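Local coordinates for CRISPR-associated protein, Cse1 family (PDB 4H3T) that probably serves as the large Cse1 subunit of a type I-E CRISPR Cascade complex, which takes part in RNA-guided recognition of invading DNA, at residues A[61-69]-A[86-95]. The protein carries 1 engineered substitution. Residues are numbered along the deposited sequence; the frame is centred on the assembly and turned at random.
Sequences LALAYRILR and FSEDAIDDYF
Y94 reaches from helix 88-98 across to I67, R66 and L63 of helix 52-68. Its CB lies 3.7 Å from CG1 of I67, and CG1 of I67 also touches CG of the ring. CG sits anti to the backbone N (chi1 -174°), which carries the ring across to helix 52-68, between L63 and R66. The two ring carbons next to the hydroxyl-bearing one find different partners: CE2 meets CD1 of L63 at 3.4 Å, while CE1 meets CB of R66 at 3.5 Å. At the tip, OH passes the CB and CG of R66 and is hydrogen-bonded to E238 and W237; OE2 of E238 is shared by this hydroxyl and NE of R66, the latter in a salt bridge. Helices 52-68 and 88-98, with helix 74-82 between them in the chain, pack knobs-into-holes: the axes of 61-68 and 88-95 cross at 103° and come within 9.3 Å, and I67 is the knob among A90, I91, Y94 and F95. Its CG2 presses on CB of A90 and CG1 of I91, and CD1 approaches CE2 of F95. No direct hydrogen bond links 61-69 to 86-95, but a water donates to O of I67 (2.8 Å) and to O of A90 (3.0 Å). F95 takes CD1 of L63 at its CZ, 3.9 Å away. Before the N-cap residue S87, whose OG accepts from N of A90, the F86 ring meets both methyls of L68 and has a cation-pi partner in R211.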
loop_
_atom_site.group_PDB
_atom_site.type_symbol
_atom_site.label_atom_id
_atom_site.label_comp_id
_atom_site.label_asym_id
_atom_site.label_seq_id
_atom_site.Cartn_x
_atom_site.Cartn_y
_atom_site.Cartn_z
ATOM N N LEU A 61 -9.788 11.538 -3.490
ATOM C CA LEU A 61 -10.637 11.570 -2.271
ATOM C C LEU A 61 -10.691 12.973 -1.647
ATOM O O LEU A 61 -11.729 13.384 -1.184
ATOM C CB LEU A 61 -10.092 10.599 -1.247
ATOM C CG LEU A 61 -10.333 9.102 -1.533
ATOM C CD1 LEU A 61 -9.441 8.227 -0.614
ATOM C CD2 LEU A 61 -11.820 8.734 -1.398
ATOM N N ALA A 62 -9.544 13.700 -1.596
ATOM C CA ALA A 62 -9.560 15.066 -1.097
ATOM C C ALA A 62 -10.512 15.901 -1.937
ATOM O O ALA A 62 -11.248 16.741 -1.411
ATOM C CB ALA A 62 -8.162 15.657 -1.139
ATOM N N LEU A 63 -10.467 15.705 -3.254
ATOM C CA LEU A 63 -11.368 16.442 -4.182
ATOM C C LEU A 63 -12.855 16.056 -3.930
ATOM O O LEU A 63 -13.721 16.935 -3.889
ATOM C CB LEU A 63 -10.904 15.990 -5.541
ATOM C CG LEU A 63 -11.046 16.768 -6.817
ATOM C CD1 LEU A 63 -11.277 18.314 -6.612
ATOM C CD2 LEU A 63 -9.806 16.478 -7.642
ATOM N N ALA A 64 -13.137 14.749 -3.670
ATOM C CA ALA A 64 -14.503 14.288 -3.372
ATOM C C ALA A 64 -15.082 14.967 -2.136
ATOM O O ALA A 64 -16.204 15.466 -2.219
ATOM C CB ALA A 64 -14.542 12.788 -3.202
ATOM N N TYR A 65 -14.316 15.044 -1.011
ATOM C CA TYR A 65 -14.820 15.720 0.198
ATOM C C TYR A 65 -15.192 17.183 -0.067
ATOM O O TYR A 65 -16.174 17.715 0.505
ATOM C CB TYR A 65 -13.777 15.659 1.323
ATOM C CG TYR A 65 -13.725 14.352 2.050
ATOM C CD1 TYR A 65 -14.759 13.967 2.909
ATOM C CD2 TYR A 65 -12.565 13.580 2.039
ATOM C CE1 TYR A 65 -14.654 12.822 3.702
ATOM C CE2 TYR A 65 -12.443 12.453 2.823
ATOM C CZ TYR A 65 -13.491 12.063 3.655
ATOM O OH TYR A 65 -13.351 10.888 4.381
ATOM N N ARG A 66 -14.420 17.846 -0.949
ATOM C CA ARG A 66 -14.665 19.262 -1.274
ATOM C C ARG A 66 -15.816 19.405 -2.240
ATOM O O ARG A 66 -16.616 20.351 -2.079
ATOM C CB ARG A 66 -13.404 19.955 -1.834
ATOM C CG ARG A 66 -12.187 20.005 -0.890
ATOM C CD ARG A 66 -12.544 20.701 0.426
ATOM N NE ARG A 66 -12.811 22.120 0.191
ATOM C CZ ARG A 66 -13.440 22.945 1.025
ATOM N NH1 ARG A 66 -13.955 22.490 2.168
ATOM N NH2 ARG A 66 -13.551 24.228 0.732
ATOM N N ILE A 67 -15.910 18.524 -3.262
ATOM C CA ILE A 67 -17.036 18.621 -4.213
ATOM C C ILE A 67 -18.342 18.284 -3.480
ATOM O O ILE A 67 -19.345 18.940 -3.679
ATOM C CB ILE A 67 -16.829 17.680 -5.432
ATOM C CG1 ILE A 67 -15.727 18.188 -6.381
ATOM C CG2 ILE A 67 -18.139 17.489 -6.189
ATOM C CD1 ILE A 67 -15.149 17.108 -7.309
ATOM N N LEU A 68 -18.355 17.199 -2.704
ATOM C CA LEU A 68 -19.588 16.770 -2.051
ATOM C C LEU A 68 -19.901 17.574 -0.768
ATOM O O LEU A 68 -21.008 17.441 -0.214
ATOM C CB LEU A 68 -19.423 15.261 -1.726
ATOM C CG LEU A 68 -19.196 14.360 -2.979
ATOM C CD1 LEU A 68 -18.830 12.942 -2.559
ATOM C CD2 LEU A 68 -20.411 14.300 -3.875
ATOM N N ARG A 69 -18.923 18.360 -0.244
ATOM C CA ARG A 69 -19.076 19.117 1.002
ATOM C C ARG A 69 -19.502 18.124 2.066
ATOM O O ARG A 69 -20.345 18.371 2.884
ATOM C CB ARG A 69 -20.063 20.285 0.826
ATOM C CG ARG A 69 -19.535 21.209 -0.273
ATOM C CD ARG A 69 -20.272 22.521 -0.445
ATOM N NE ARG A 69 -20.313 23.308 0.793
ATOM C CZ ARG A 69 -19.306 24.017 1.314
ATOM N NH1 ARG A 69 -19.480 24.694 2.446
ATOM N NH2 ARG A 69 -18.110 24.038 0.719
ATOM N N PHE A 86 -22.476 10.528 -9.282
ATOM C CA PHE A 86 -22.190 11.816 -8.660
ATOM C C PHE A 86 -22.856 12.918 -9.492
ATOM O O PHE A 86 -23.049 12.784 -10.695
ATOM C CB PHE A 86 -20.670 12.070 -8.525
ATOM C CG PHE A 86 -19.931 11.163 -7.566
ATOM C CD1 PHE A 86 -20.336 11.039 -6.241
ATOM C CD2 PHE A 86 -18.823 10.452 -7.979
ATOM C CE1 PHE A 86 -19.589 10.259 -5.337
ATOM C CE2 PHE A 86 -18.064 9.708 -7.074
ATOM C CZ PHE A 86 -18.466 9.610 -5.761
ATOM N N SER A 87 -23.227 13.990 -8.819
ATOM C CA SER A 87 -23.880 15.139 -9.425
ATOM C C SER A 87 -22.932 15.911 -10.325
ATOM O O SER A 87 -21.956 16.501 -9.822
ATOM C CB SER A 87 -24.389 16.066 -8.325
ATOM O OG SER A 87 -24.861 17.293 -8.842
ATOM N N GLU A 88 -23.251 15.980 -11.654
ATOM C CA GLU A 88 -22.484 16.805 -12.592
ATOM C C GLU A 88 -22.465 18.277 -12.196
ATOM O O GLU A 88 -21.463 18.963 -12.439
ATOM C CB GLU A 88 -23.030 16.731 -14.016
ATOM C CG GLU A 88 -22.704 15.447 -14.732
ATOM C CD GLU A 88 -23.021 15.490 -16.211
ATOM O OE1 GLU A 88 -23.592 14.500 -16.714
ATOM O OE2 GLU A 88 -22.665 16.487 -16.875
ATOM N N ASP A 89 -23.568 18.768 -11.620
ATOM C CA ASP A 89 -23.686 20.180 -11.236
ATOM C C ASP A 89 -22.746 20.494 -10.051
ATOM O O ASP A 89 -22.081 21.530 -10.059
ATOM C CB ASP A 89 -25.138 20.550 -10.886
ATOM C CG ASP A 89 -26.149 20.578 -12.039
ATOM O OD1 ASP A 89 -25.719 20.627 -13.219
ATOM O OD2 ASP A 89 -27.371 20.612 -11.753
ATOM N N ALA A 90 -22.638 19.575 -9.069
ATOM C CA ALA A 90 -21.731 19.771 -7.929
ATOM C C ALA A 90 -20.280 19.798 -8.400
ATOM O O ALA A 90 -19.461 20.611 -7.931
ATOM C CB ALA A 90 -21.919 18.660 -6.913
ATOM N N ILE A 91 -19.975 18.898 -9.345
ATOM C CA ILE A 91 -18.638 18.732 -9.913
ATOM C C ILE A 91 -18.273 19.961 -10.697
ATOM O O ILE A 91 -17.225 20.551 -10.450
ATOM C CB ILE A 91 -18.555 17.452 -10.814
ATOM C CG1 ILE A 91 -18.810 16.154 -9.988
ATOM C CG2 ILE A 91 -17.164 17.373 -11.498
ATOM C CD1 ILE A 91 -19.228 14.994 -10.776
ATOM N N ASP A 92 -19.159 20.394 -11.606
ATOM C CA ASP A 92 -18.890 21.566 -12.450
ATOM C C ASP A 92 -18.886 22.882 -11.650
ATOM O O ASP A 92 -18.041 23.718 -11.933
ATOM C CB ASP A 92 -19.855 21.627 -13.652
ATOM C CG ASP A 92 -19.534 20.555 -14.696
ATOM O OD1 ASP A 92 -18.341 20.131 -14.794
ATOM O OD2 ASP A 92 -20.466 20.096 -15.383
ATOM N N ASP A 93 -19.701 23.032 -10.607
ATOM C CA ASP A 93 -19.604 24.230 -9.758
ATOM C C ASP A 93 -18.227 24.286 -9.059
ATOM O O ASP A 93 -17.611 25.342 -8.999
ATOM C CB ASP A 93 -20.716 24.257 -8.677
ATOM C CG ASP A 93 -22.116 24.503 -9.180
ATOM O OD1 ASP A 93 -22.265 24.923 -10.370
ATOM O OD2 ASP A 93 -23.075 24.247 -8.402
ATOM N N TYR A 94 -17.735 23.148 -8.571
ATOM C CA TYR A 94 -16.426 23.133 -7.899
ATOM C C TYR A 94 -15.312 23.500 -8.887
ATOM O O TYR A 94 -14.526 24.399 -8.594
ATOM C CB TYR A 94 -16.156 21.783 -7.219
ATOM C CG TYR A 94 -14.884 21.787 -6.402
ATOM C CD1 TYR A 94 -14.869 22.276 -5.100
ATOM C CD2 TYR A 94 -13.684 21.381 -6.958
ATOM C CE1 TYR A 94 -13.694 22.324 -4.371
ATOM C CE2 TYR A 94 -12.491 21.513 -6.276
ATOM C CZ TYR A 94 -12.499 21.935 -4.967
ATOM O OH TYR A 94 -11.302 21.982 -4.303
ATOM N N PHE A 95 -15.244 22.830 -10.047
ATOM C CA PHE A 95 -14.163 23.112 -11.016
ATOM C C PHE A 95 -14.309 24.481 -11.662
ATOM O O PHE A 95 -13.275 25.073 -11.969
ATOM C CB PHE A 95 -14.030 22.007 -12.078
ATOM C CG PHE A 95 -13.394 20.765 -11.527
ATOM C CD1 PHE A 95 -12.132 20.811 -10.944
ATOM C CD2 PHE A 95 -14.079 19.553 -11.523
ATOM C CE1 PHE A 95 -11.542 19.665 -10.444
ATOM C CE2 PHE A 95 -13.498 18.408 -10.955
ATOM C CZ PHE A 95 -12.266 18.495 -10.365
HETATM O O HOH W 1 -19.466 21.364 -5.040
#